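Local coordinates for protein DUTPase (Staphylococcus phage 11, PDB 4GV8) that hydrolyses dUTP to dUMP and pyrophosphate as a trimeric jelly-roll phage dUTPase, and probably has a second, moonlighting role, at residues E38-A43 with K93-A98; P105-I110 with A119-G124; A32-L37 with T125-E130. One frame throughout, in Å; residues are numbered along the deposited sequence.

Contact 1 (E38-A43 with K93-A98); sequences EPQEKA and KNDAIA. With MG (magnesium ion), chain H.
Gln40 grips segment 93-98 with both ends of its amide. Gln40 NE2 gives one proton to Ala96 O, 2.7 Å away and nearly straight (176°), and the other to Asp95 OD1 at 3.0 Å; both acceptors lie close to the amide plane. Gln40 OE1 turns the other way and accepts from Lys93 NZ at 3.0 Å. The bend at chi2 (-52°) folds the amide back toward segment 93-98. The backbone bonds Gln40 N to Asn94 O and Asn94 N to Glu41 O (2.8 Å) close the tight part, and Pro39 CB rests 3.3 Å from Ala96 O. By contrast, the margin is loose: Ile97 and Ala98 are exposed, and Lys42 CG comes only to 4.0 Å from Lys93 CG.

Asp95 OD1 takes Gln40 NE2 and Lys93 NZ from opposite faces of its carboxylate. Asp95 OD2 binds the magnesium ion at 2.5 Å, with Asp95 OD1 somewhat farther at 2.7 Å, in a trimer-interface site shared with Asp95 of the second and third subunits. Lys93, also salt-bridged to Asp95 of the second subunit, probably offsets part of the gathered negative charge, while neutral Gln40 is placed to fix the carboxylate's rotation.

Contact 2 (P105-I110 with A119-G124); sequences PGVFDI and AIRQYG
Segments 105-108 and 119-124 run with their end-to-end directions 45° apart, meeting closely at Pro105 and Ile120, whose CA atoms are 4.3 Å apart, and opening to 7.1 Å between the CA atoms of Phe108 and Gly124. No hydrogen bond joins the two segments, so side chains carry the contact.

At the open end Phe108 sends its ring edge against Tyr123 in an offset edge-to-face (T-shaped) pair, with centroids 5.5 Å apart and planes at 78°. The edge atoms CE1 and CZ do the touching: CE1 lies over the tyrosine face, displaced toward its rim, and Phe108 CZ is 3.6 Å from Tyr123 OH. Tyr123 reaches this place because its CG is turned anti to the backbone N (chi1 -172°), which lays the ring across the phenylalanine. Midway, Val107 CG1 lies alongside the aliphatic part of Arg121, 3.9 Å from CD; Ala119 CB lies over one face of the guanidinium beyond, which is salt-bridged to Asp118. At the close end Ile120 CG2 packs on Pro105, 3.7 Å from its N.

Each segment begins where the chain turns a corner, at Pro105 and Ala119. Two short antiparallel ladders, 103-104 with 120-122 and 106-108 with 114-117, meet at these corners and form an outlying beta extension of the jelly roll, probably the species-specific insert of this dUTPase.

Contact 3 (A32-L37 with T125-E130); sequences AETVVL and TYQINE
Strands 35-37 and 126-128 run antiparallel, their axes 4.8 Å apart at closest and their directions 153° from one another. Two hydrogen-bonded pairs, Val35 with Ile128 and Leu37 with Tyr126, flank the non-hydrogen-bonded pair Val36 with Gln127. Val35 N bonds to Ile128 O at 2.8 Å, and Tyr126 N to Leu37 O at 3.0 Å.

Beyond the strand the ladder is continued by a side chain: Thr34 OG1 accepts the Glu130 N-H at 2.9 Å, nearly straight at 173°. The hydroxyl sits beside its own backbone N (chi1 -64°), which sets it facing Glu130 and leaves Thr34 CG2 to rest 3.5 Å from Asn129 OD1. Gln127 NE2 donates to Asn129 OD1 at 2.8 Å, in the carbonyl plane on a lone pair, which ties the two amides along the face that Val36 shares. There Val36 CG2 touches Gln127 OE1, while its other methyl, CG1, presses to 3.3 Å from Thr125 CG2, tighter than usual for two carbons. On the other face Val35 CG1 runs alongside Ile128, and Leu37 CD2 joins them by meeting Ile128 CD1 at 4.3 Å.

This ladder lies between the large sheet and strand 106-108. The face of Val35 and Leu37 packs on strands 42-46 and 89-94 of the large sheet, and Tyr126 OH is hydrogen-bonded to His72 N; on the other side, Thr125 and Gln127 lean on Val107, and their backbone hydrogen bonds with Phe108 seat strand 126-128 beside strand 106-108.

How the contacts relate
The three contacts cluster in one region, with centres 11 to 12 Å apart. Along the chain, contact 3 joins the most distant pieces, and its two segments bracket contact 1 and then contact 2, which follow in series. Contact 1 lies at the edge of the seven-stranded sheet, where strand 89-94 ends and strand 42-46 begins; contacts 2 and 3 involve the small ladders beside it. Asn94 links all three, its ND2 probably hydrogen-bonding to both Leu37 O and Gly124 O, and Phe108 probably pairs through its backbone with Thr125 and Gln127. The small ladders of contacts 2 and 3 are thereby tied to the strand end that leads to the trimer's magnesium site.

Contact 1 (E38-A43 with K93-A98)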
ATOM      1  N   GLU B  38      17.103   6.152  10.447  1.00 44.78           N
ATOM      2  CA  GLU B  38      16.911   5.733  11.828  1.00 43.82           C
ATOM      3  C   GLU B  38      15.407   5.598  12.116  1.00 44.60           C
ATOM      4  O   GLU B  38      14.577   6.067  11.333  1.00 43.98           O
ATOM      5  CB  GLU B  38      17.594   6.756  12.747  1.00 47.76           C
ATOM      6  CG  GLU B  38      19.080   6.943  12.419  1.00 47.09           C
ATOM      7  CD  GLU B  38      20.010   7.002  13.636  1.00 47.29           C
ATOM      8  OE1 GLU B  38      19.515   7.073  14.783  1.00 52.37           O
ATOM      9  OE2 GLU B  38      21.261   6.968  13.420  1.00 49.35           O
ATOM     10  N   PRO B  39      15.044   4.928  13.224  1.00 44.77           N
ATOM     11  CA  PRO B  39      13.619   4.729  13.515  1.00 42.45           C
ATOM     12  C   PRO B  39      12.794   5.995  13.400  1.00 43.61           C
ATOM     13  O   PRO B  39      13.179   7.098  13.885  1.00 41.58           O
ATOM     14  CB  PRO B  39      13.614   4.203  14.941  1.00 43.77           C
ATOM     15  CG  PRO B  39      14.950   3.527  15.097  1.00 46.40           C
ATOM     16  CD  PRO B  39      15.907   4.262  14.222  1.00 43.09           C
ATOM     17  N   GLN B  40      11.685   5.812  12.691  1.00 42.78           N
ATOM     18  CA  GLN B  40      10.665   6.806  12.447  1.00 42.22           C
ATOM     19  C   GLN B  40      11.029   7.825  11.354  1.00 43.10           C
ATOM     20  O   GLN B  40      10.190   8.654  11.027  1.00 44.46           O
ATOM     21  CB  GLN B  40      10.215   7.452  13.759  1.00 43.08           C
ATOM     22  CG  GLN B  40       9.409   6.511  14.637  1.00 39.04           C
ATOM     23  CD  GLN B  40       8.259   5.898  13.853  1.00 43.46           C
ATOM     24  OE1 GLN B  40       7.311   6.587  13.506  1.00 41.10           O
ATOM     25  NE2 GLN B  40       8.346   4.595  13.564  1.00 40.02           N
ATOM     26  N   GLU B  41      12.237   7.725  10.784  1.00 41.40           N
ATOM     27  CA  GLU B  41      12.700   8.647   9.695  1.00 41.26           C
ATOM     28  C   GLU B  41      12.146   8.317   8.320  1.00 39.79           C
ATOM     29  O   GLU B  41      11.877   7.159   8.010  1.00 39.42           O
ATOM     30  CB  GLU B  41      14.242   8.719   9.632  1.00 40.79           C
ATOM     31  CG  GLU B  41      14.796   9.336  10.927  1.00 42.37           C
ATOM     32  CD  GLU B  41      16.274   9.629  10.895  1.00 44.75           C
ATOM     33  OE1 GLU B  41      16.976   9.013  10.081  1.00 46.13           O
ATOM     34  OE2 GLU B  41      16.748  10.427  11.750  1.00 47.03           O
ATOM     35  N   LYS B  42      11.981   9.366   7.518  1.00 41.09           N
ATOM     36  CA  LYS B  42      11.390   9.313   6.173  1.00 44.49           C
ATOM     37  C   LYS B  42      12.406   9.913   5.177  1.00 44.04           C
ATOM     38  O   LYS B  42      13.138  10.811   5.501  1.00 41.97           O
ATOM     39  CB  LYS B  42      10.075  10.111   6.121  1.00 42.90           C
ATOM     40  CG  LYS B  42       8.949   9.485   6.950  1.00 39.41           C
ATOM     41  CD  LYS B  42       7.772  10.405   7.126  1.00 38.38           C
ATOM     42  CE  LYS B  42       7.228  10.872   5.773  1.00 41.33           C
ATOM     43  NZ  LYS B  42       6.511   9.786   5.029  1.00 38.01           N
ATOM     44  N   ALA B  43      12.454   9.339   3.987  1.00 45.83           N
ATOM     45  CA  ALA B  43      13.260   9.834   2.889  1.00 43.00           C
ATOM     46  C   ALA B  43      12.618   9.405   1.558  1.00 45.57           C
ATOM     47  O   ALA B  43      11.752   8.473   1.492  1.00 44.63           O
ATOM     48  CB  ALA B  43      14.674   9.245   2.974  1.00 42.24           C
ATOM     49  N   LYS B  93       9.947   4.981   4.768  1.00 37.39           N
ATOM     50  CA  LYS B  93       9.963   5.290   6.181  1.00 36.31           C
ATOM     51  C   LYS B  93      10.606   4.086   6.905  1.00 37.81           C
ATOM     52  O   LYS B  93      10.344   2.918   6.561  1.00 37.30           O
ATOM     53  CB  LYS B  93       8.543   5.483   6.724  1.00 36.61           C
ATOM     54  CG  LYS B  93       8.524   5.693   8.232  1.00 35.16           C
ATOM     55  CD  LYS B  93       7.171   6.113   8.730  1.00 36.84           C
ATOM     56  CE  LYS B  93       7.199   6.368  10.228  1.00 37.71           C
ATOM     57  NZ  LYS B  93       5.872   6.518  10.890  1.00 34.46           N
ATOM     58  N   ASN B  94      11.437   4.354   7.902  1.00 40.18           N
ATOM     59  CA  ASN B  94      11.784   3.328   8.875  1.00 39.74           C
ATOM     60  C   ASN B  94      10.719   3.404   9.944  1.00 42.63           C
ATOM     61  O   ASN B  94      10.719   4.365  10.745  1.00 43.30           O
ATOM     62  CB  ASN B  94      13.187   3.586   9.425  1.00 40.54           C
ATOM     63  CG  ASN B  94      13.642   2.530  10.416  1.00 38.83           C
ATOM     64  OD1 ASN B  94      12.838   1.718  10.828  1.00 36.91           O
ATOM     65  ND2 ASN B  94      14.929   2.617  10.886  1.00 36.71           N
ATOM     66  N   ASP B  95       9.782   2.437   9.936  1.00 38.62           N
ATOM     67  CA  ASP B  95       8.673   2.441  10.911  1.00 39.51           C
ATOM     68  C   ASP B  95       8.971   1.698  12.257  1.00 40.30           C
ATOM     69  O   ASP B  95       8.049   1.448  13.075  1.00 37.38           O
ATOM     70  CB  ASP B  95       7.355   1.931  10.303  1.00 37.29           C
ATOM     71  CG  ASP B  95       6.183   2.450  11.063  1.00 41.68           C
ATOM     72  OD1 ASP B  95       6.335   3.561  11.638  1.00 42.34           O
ATOM     73  OD2 ASP B  95       5.141   1.799  11.140  1.00 37.77           O
ATOM     74  N   ALA B  96      10.248   1.371  12.503  1.00 41.16           N
ATOM     75  CA  ALA B  96      10.661   0.910  13.849  1.00 42.23           C
ATOM     76  C   ALA B  96      10.449   2.038  14.847  1.00 42.69           C
ATOM     77  O   ALA B  96      10.497   3.239  14.494  1.00 41.51           O
ATOM     78  CB  ALA B  96      12.109   0.406  13.896  1.00 39.34           C
ATOM     79  N   ILE B  97      10.106   1.636  16.077  1.00 47.93           N
ATOM     80  CA  ILE B  97       9.893   2.556  17.188  1.00 51.67           C
ATOM     81  C   ILE B  97      11.285   2.993  17.680  1.00 57.12           C
ATOM     82  O   ILE B  97      12.250   2.213  17.654  1.00 54.24           O
ATOM     83  CB  ILE B  97       9.056   1.918  18.354  1.00 55.87           C
ATOM     84  CG1 ILE B  97       7.598   1.737  17.952  1.00 56.29           C
ATOM     85  CG2 ILE B  97       9.081   2.797  19.604  1.00 57.67           C
ATOM     86  CD1 ILE B  97       6.945   2.981  17.404  1.00 49.04           C
ATOM     87  N   ALA B  98      11.375   4.258  18.094  1.00 64.42           N
ATOM     88  CA  ALA B  98      12.643   4.830  18.497  1.00 71.88           C
ATOM     89  C   ALA B  98      13.249   4.065  19.716  1.00 71.74           C
ATOM     90  O   ALA B  98      12.530   3.674  20.641  1.00 64.39           O
ATOM     91  CB  ALA B  98      12.489   6.342  18.742  1.00 73.36           C
TER
HETATM   92 MG    MG H 203       3.936   3.181  12.777  1.00 25.77          MG
HETATM   93  O   HOH W   1       4.768   5.316  13.770  1.00 38.07           O
HETATM   94  O   HOH W   2       5.744   2.451  14.213  1.00 37.68           O
HETATM   95  O   HOH W   3       2.728   3.071  15.031  1.00 37.03           O

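Contact 2 (P105-I110 with A119-G124)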
ATOM      1  N   PRO B 105      27.225  -0.904  17.594  1.00 61.51           N
ATOM      2  CA  PRO B 105      28.187  -0.537  16.535  1.00 65.42           C
ATOM      3  C   PRO B 105      27.754  -0.945  15.101  1.00 66.77           C
ATOM      4  O   PRO B 105      28.295  -0.416  14.117  1.00 68.48           O
ATOM      5  CB  PRO B 105      29.495  -1.234  16.975  1.00 65.52           C
ATOM      6  CG  PRO B 105      29.258  -1.655  18.397  1.00 67.73           C
ATOM      7  CD  PRO B 105      27.783  -1.876  18.550  1.00 55.52           C
ATOM      8  N   GLY B 106      26.797  -1.870  14.996  1.00 59.24           N
ATOM      9  CA  GLY B 106      26.276  -2.281  13.705  1.00 61.23           C
ATOM     10  C   GLY B 106      25.018  -1.538  13.263  1.00 52.99           C
ATOM     11  O   GLY B 106      24.361  -0.883  14.064  1.00 54.52           O
ATOM     12  N   VAL B 107      24.722  -1.639  11.967  1.00 53.85           N
ATOM     13  CA  VAL B 107      23.491  -1.157  11.332  1.00 50.37           C
ATOM     14  C   VAL B 107      22.869  -2.326  10.563  1.00 49.88           C
ATOM     15  O   VAL B 107      23.560  -3.238  10.119  1.00 52.27           O
ATOM     16  CB  VAL B 107      23.716  -0.019  10.277  1.00 52.44           C
ATOM     17  CG1 VAL B 107      24.016   1.304  10.940  1.00 61.52           C
ATOM     18  CG2 VAL B 107      24.820  -0.376   9.273  1.00 49.92           C
ATOM     19  N   PHE B 108      21.562  -2.259  10.379  1.00 47.98           N
ATOM     20  CA  PHE B 108      20.851  -3.204   9.546  1.00 48.14           C
ATOM     21  C   PHE B 108      20.901  -2.759   8.101  1.00 50.28           C
ATOM     22  O   PHE B 108      20.894  -1.542   7.775  1.00 44.92           O
ATOM     23  CB  PHE B 108      19.424  -3.338  10.004  1.00 48.73           C
ATOM     24  CG  PHE B 108      19.284  -4.014  11.355  1.00 49.93           C
ATOM     25  CD1 PHE B 108      18.869  -3.298  12.470  1.00 53.64           C
ATOM     26  CD2 PHE B 108      19.560  -5.352  11.492  1.00 55.72           C
ATOM     27  CE1 PHE B 108      18.744  -3.936  13.699  1.00 62.24           C
ATOM     28  CE2 PHE B 108      19.400  -6.005  12.710  1.00 54.45           C
ATOM     29  CZ  PHE B 108      19.005  -5.286  13.816  1.00 51.41           C
ATOM     30  N   ASP B 109      20.977  -3.770   7.244  1.00 48.45           N
ATOM     31  CA  ASP B 109      20.756  -3.607   5.829  1.00 48.94           C
ATOM     32  C   ASP B 109      19.371  -4.165   5.419  1.00 51.85           C
ATOM     33  O   ASP B 109      18.569  -4.644   6.275  1.00 47.21           O
ATOM     34  CB  ASP B 109      21.909  -4.240   5.030  1.00 53.46           C
ATOM     35  CG  ASP B 109      22.038  -5.755   5.223  1.00 54.43           C
ATOM     36  OD1 ASP B 109      21.029  -6.498   5.454  1.00 51.05           O
ATOM     37  OD2 ASP B 109      23.196  -6.178   5.096  1.00 63.02           O
ATOM     38  N   ILE B 110      19.099  -4.060   4.114  1.00 45.50           N
ATOM     39  CA  ILE B 110      17.791  -4.403   3.547  1.00 47.40           C
ATOM     40  C   ILE B 110      17.537  -5.934   3.501  1.00 46.72           C
ATOM     41  O   ILE B 110      16.432  -6.329   3.247  1.00 51.78           O
ATOM     42  CB  ILE B 110      17.556  -3.757   2.133  1.00 48.65           C
ATOM     43  CG1 ILE B 110      18.515  -4.353   1.069  1.00 50.28           C
ATOM     44  CG2 ILE B 110      17.638  -2.250   2.226  1.00 45.79           C
ATOM     45  CD1 ILE B 110      18.037  -4.308  -0.384  1.00 51.13           C
ATOM     46  N   ALA B 119      29.635   4.760  12.654  1.00 65.99           N
ATOM     47  CA  ALA B 119      29.211   5.394  13.892  1.00 54.13           C
ATOM     48  C   ALA B 119      28.613   4.324  14.776  1.00 53.27           C
ATOM     49  O   ALA B 119      28.272   3.241  14.294  1.00 52.90           O
ATOM     50  CB  ALA B 119      28.209   6.486  13.604  1.00 51.94           C
ATOM     51  N   ILE B 120      28.514   4.605  16.073  1.00 48.16           N
ATOM     52  CA  ILE B 120      27.760   3.723  16.986  1.00 50.24           C
ATOM     53  C   ILE B 120      26.380   4.324  17.039  1.00 47.95           C
ATOM     54  O   ILE B 120      26.186   5.434  17.565  1.00 44.05           O
ATOM     55  CB  ILE B 120      28.442   3.580  18.349  1.00 52.31           C
ATOM     56  CG1 ILE B 120      29.963   3.292  18.130  1.00 53.79           C
ATOM     57  CG2 ILE B 120      27.824   2.437  19.114  1.00 48.62           C
ATOM     58  CD1 ILE B 120      30.821   3.452  19.368  1.00 53.52           C
ATOM     59  N   ARG B 121      25.443   3.629  16.398  1.00 47.78           N
ATOM     60  CA  ARG B 121      24.157   4.206  16.018  1.00 50.51           C
ATOM     61  C   ARG B 121      23.036   3.555  16.799  1.00 51.31           C
ATOM     62  O   ARG B 121      23.167   2.429  17.273  1.00 47.17           O
ATOM     63  CB  ARG B 121      23.863   4.016  14.517  1.00 52.14           C
ATOM     64  CG  ARG B 121      24.800   4.766  13.628  1.00 51.40           C
ATOM     65  CD  ARG B 121      24.248   5.003  12.248  1.00 53.10           C
ATOM     66  NE  ARG B 121      25.178   5.805  11.453  1.00 46.95           N
ATOM     67  CZ  ARG B 121      25.298   7.132  11.504  1.00 52.53           C
ATOM     68  NH1 ARG B 121      24.537   7.887  12.316  1.00 48.61           N
ATOM     69  NH2 ARG B 121      26.217   7.713  10.726  1.00 55.71           N
ATOM     70  N   GLN B 122      21.943   4.308  16.942  1.00 52.19           N
ATOM     71  CA  GLN B 122      20.752   3.841  17.614  1.00 51.08           C
ATOM     72  C   GLN B 122      20.227   2.518  16.975  1.00 52.06           C
ATOM     73  O   GLN B 122      20.089   2.403  15.745  1.00 44.18           O
ATOM     74  CB  GLN B 122      19.644   4.895  17.523  1.00 53.69           C
ATOM     75  CG  GLN B 122      19.890   6.196  18.260  1.00 65.38           C
ATOM     76  CD  GLN B 122      18.702   7.143  18.210  1.00 68.78           C
ATOM     77  OE1 GLN B 122      17.559   6.731  17.928  1.00 90.41           O
ATOM     78  NE2 GLN B 122      18.956   8.418  18.524  1.00 78.11           N
ATOM     79  N   TYR B 123      19.869   1.571  17.844  1.00 52.03           N
ATOM     80  CA  TYR B 123      19.441   0.243  17.449  1.00 51.86           C
ATOM     81  C   TYR B 123      18.130   0.394  16.647  1.00 47.40           C
ATOM     82  O   TYR B 123      17.245   1.159  17.046  1.00 47.93           O
ATOM     83  CB  TYR B 123      19.272  -0.692  18.723  1.00 57.86           C
ATOM     84  CG  TYR B 123      18.998  -2.165  18.357  1.00 54.31           C
ATOM     85  CD1 TYR B 123      20.044  -3.025  17.998  1.00 64.62           C
ATOM     86  CD2 TYR B 123      17.704  -2.667  18.274  1.00 63.27           C
ATOM     87  CE1 TYR B 123      19.812  -4.356  17.617  1.00 63.31           C
ATOM     88  CE2 TYR B 123      17.449  -4.002  17.893  1.00 67.25           C
ATOM     89  CZ  TYR B 123      18.511  -4.847  17.572  1.00 67.85           C
ATOM     90  OH  TYR B 123      18.286  -6.168  17.208  1.00 76.11           O
ATOM     91  N   GLY B 124      18.027  -0.290  15.499  1.00 48.73           N
ATOM     92  CA  GLY B 124      16.848  -0.162  14.611  1.00 42.91           C
ATOM     93  C   GLY B 124      17.100   0.739  13.388  1.00 46.47           C
ATOM     94  O   GLY B 124      16.233   0.904  12.501  1.00 42.24           O
TER

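Contact 3 (A32-L37 with T125-E130)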
ATOM      1  N   ALA B  32      20.263   4.551  -6.052  1.00 46.98           N
ATOM      2  CA  ALA B  32      21.398   5.310  -6.514  1.00 51.21           C
ATOM      3  C   ALA B  32      22.046   6.045  -5.341  1.00 50.20           C
ATOM      4  O   ALA B  32      22.948   6.836  -5.574  1.00 52.80           O
ATOM      5  CB  ALA B  32      20.967   6.319  -7.567  1.00 50.90           C
ATOM      6  N   GLU B  33      21.568   5.805  -4.112  1.00 53.09           N
ATOM      7  CA  GLU B  33      22.093   6.511  -2.931  1.00 55.96           C
ATOM      8  C   GLU B  33      22.347   5.635  -1.723  1.00 52.27           C
ATOM      9  O   GLU B  33      21.691   4.582  -1.531  1.00 51.96           O
ATOM     10  CB  GLU B  33      21.281   7.788  -2.545  1.00 60.05           C
ATOM     11  CG  GLU B  33      19.849   7.647  -2.088  1.00 64.06           C
ATOM     12  CD  GLU B  33      19.224   8.979  -1.627  1.00 64.25           C
ATOM     13  OE1 GLU B  33      19.352   9.344  -0.410  1.00 66.09           O
ATOM     14  OE2 GLU B  33      18.566   9.653  -2.471  1.00 60.23           O
ATOM     15  N   THR B  34      23.354   6.064  -0.943  1.00 48.97           N
ATOM     16  CA  THR B  34      23.670   5.484   0.348  1.00 53.17           C
ATOM     17  C   THR B  34      23.144   6.450   1.385  1.00 52.77           C
ATOM     18  O   THR B  34      23.526   7.614   1.399  1.00 48.12           O
ATOM     19  CB  THR B  34      25.176   5.240   0.519  1.00 55.42           C
ATOM     20  OG1 THR B  34      25.595   4.263  -0.451  1.00 53.88           O
ATOM     21  CG2 THR B  34      25.485   4.741   1.902  1.00 49.88           C
ATOM     22  N   VAL B  35      22.202   5.982   2.197  1.00 50.82           N
ATOM     23  CA  VAL B  35      21.595   6.800   3.232  1.00 48.90           C
ATOM     24  C   VAL B  35      21.285   5.966   4.488  1.00 50.28           C
ATOM     25  O   VAL B  35      20.824   4.809   4.405  1.00 45.22           O
ATOM     26  CB  VAL B  35      20.352   7.566   2.688  1.00 55.28           C
ATOM     27  CG1 VAL B  35      19.301   6.618   2.190  1.00 48.42           C
ATOM     28  CG2 VAL B  35      19.755   8.518   3.731  1.00 54.27           C
ATOM     29  N   VAL B  36      21.611   6.561   5.646  1.00 48.54           N
ATOM     30  CA  VAL B  36      21.258   6.030   6.951  1.00 47.92           C
ATOM     31  C   VAL B  36      19.841   6.507   7.278  1.00 43.98           C
ATOM     32  O   VAL B  36      19.516   7.665   7.078  1.00 43.81           O
ATOM     33  CB  VAL B  36      22.274   6.489   8.045  1.00 48.53           C
ATOM     34  CG1 VAL B  36      21.822   6.032   9.423  1.00 49.11           C
ATOM     35  CG2 VAL B  36      23.642   5.894   7.731  1.00 53.18           C
ATOM     36  N   LEU B  37      19.001   5.594   7.734  1.00 44.73           N
ATOM     37  CA  LEU B  37      17.617   5.896   8.079  1.00 44.83           C
ATOM     38  C   LEU B  37      17.284   5.281   9.459  1.00 43.68           C
ATOM     39  O   LEU B  37      17.191   4.054   9.622  1.00 40.83           O
ATOM     40  CB  LEU B  37      16.682   5.380   6.967  1.00 46.45           C
ATOM     41  CG  LEU B  37      15.298   6.047   6.798  1.00 51.13           C
ATOM     42  CD1 LEU B  37      15.467   7.546   6.457  1.00 44.45           C
ATOM     43  CD2 LEU B  37      14.491   5.301   5.721  1.00 47.68           C
ATOM     44  N   THR B 125      18.298   1.330  13.354  1.00 45.66           N
ATOM     45  CA  THR B 125      18.777   2.117  12.224  1.00 43.96           C
ATOM     46  C   THR B 125      19.171   1.162  11.091  1.00 43.02           C
ATOM     47  O   THR B 125      19.781   0.101  11.344  1.00 45.61           O
ATOM     48  CB  THR B 125      20.017   2.992  12.640  1.00 45.14           C
ATOM     49  OG1 THR B 125      19.610   3.982  13.579  1.00 43.90           O
ATOM     50  CG2 THR B 125      20.640   3.661  11.416  1.00 46.15           C
ATOM     51  N   TYR B 126      18.802   1.533   9.861  1.00 43.75           N
ATOM     52  CA  TYR B 126      19.185   0.836   8.607  1.00 40.97           C
ATOM     53  C   TYR B 126      20.155   1.689   7.799  1.00 44.65           C
ATOM     54  O   TYR B 126      20.073   2.933   7.809  1.00 45.10           O
ATOM     55  CB  TYR B 126      17.951   0.551   7.718  1.00 42.12           C
ATOM     56  CG  TYR B 126      17.108  -0.561   8.293  1.00 37.40           C
ATOM     57  CD1 TYR B 126      17.263  -1.871   7.848  1.00 40.92           C
ATOM     58  CD2 TYR B 126      16.238  -0.309   9.284  1.00 37.14           C
ATOM     59  CE1 TYR B 126      16.529  -2.897   8.366  1.00 37.95           C
ATOM     60  CE2 TYR B 126      15.501  -1.318   9.863  1.00 43.99           C
ATOM     61  CZ  TYR B 126      15.656  -2.618   9.412  1.00 42.01           C
ATOM     62  OH  TYR B 126      14.897  -3.610   9.951  1.00 40.48           O
ATOM     63  N   GLN B 127      21.092   1.032   7.113  1.00 47.49           N
ATOM     64  CA  GLN B 127      21.815   1.706   6.047  1.00 49.08           C
ATOM     65  C   GLN B 127      21.430   1.090   4.671  1.00 48.07           C
ATOM     66  O   GLN B 127      21.542  -0.120   4.427  1.00 49.05           O
ATOM     67  CB  GLN B 127      23.322   1.686   6.253  1.00 49.17           C
ATOM     68  CG  GLN B 127      24.034   2.614   5.249  1.00 55.68           C
ATOM     69  CD  GLN B 127      25.463   2.763   5.609  1.00 65.86           C
ATOM     70  OE1 GLN B 127      25.764   3.206   6.708  1.00 63.74           O
ATOM     71  NE2 GLN B 127      26.368   2.314   4.723  1.00 67.17           N
ATOM     72  N   ILE B 128      20.846   1.942   3.850  1.00 46.26           N
ATOM     73  CA  ILE B 128      20.515   1.633   2.467  1.00 48.77           C
ATOM     74  C   ILE B 128      21.775   2.073   1.697  1.00 45.79           C
ATOM     75  O   ILE B 128      22.315   3.176   1.896  1.00 47.39           O
ATOM     76  CB  ILE B 128      19.289   2.469   1.996  1.00 49.32           C
ATOM     77  CG1 ILE B 128      18.041   2.042   2.772  1.00 51.12           C
ATOM     78  CG2 ILE B 128      19.083   2.410   0.478  1.00 45.35           C
ATOM     79  CD1 ILE B 128      17.064   3.172   2.951  1.00 49.91           C
ATOM     80  N   ASN B 129      22.260   1.176   0.883  1.00 46.33           N
ATOM     81  CA  ASN B 129      23.480   1.389   0.127  1.00 51.23           C
ATOM     82  C   ASN B 129      23.152   1.505  -1.319  1.00 49.01           C
ATOM     83  O   ASN B 129      22.247   0.823  -1.848  1.00 43.58           O
ATOM     84  CB  ASN B 129      24.459   0.252   0.377  1.00 51.37           C
ATOM     85  CG  ASN B 129      24.907   0.222   1.814  1.00 51.35           C
ATOM     86  OD1 ASN B 129      25.404   1.223   2.335  1.00 58.72           O
ATOM     87  ND2 ASN B 129      24.644  -0.873   2.487  1.00 52.62           N
ATOM     88  N   GLU B 130      23.860   2.432  -1.938  1.00 53.98           N
ATOM     89  CA  GLU B 130      23.909   2.565  -3.378  1.00 55.48           C
ATOM     90  C   GLU B 130      23.985   1.136  -3.933  1.00 50.59           C
ATOM     91  O   GLU B 130      24.801   0.352  -3.459  1.00 47.60           O
ATOM     92  CB  GLU B 130      25.169   3.408  -3.719  1.00 66.88           C
ATOM     93  CG  GLU B 130      25.236   4.005  -5.121  1.00 73.77           C
ATOM     94  CD  GLU B 130      25.546   2.977  -6.183  1.00 81.43           C
ATOM     95  OE1 GLU B 130      26.368   2.075  -5.908  1.00 90.62           O
ATOM     96  OE2 GLU B 130      24.967   3.070  -7.289  1.00 78.34           O
TER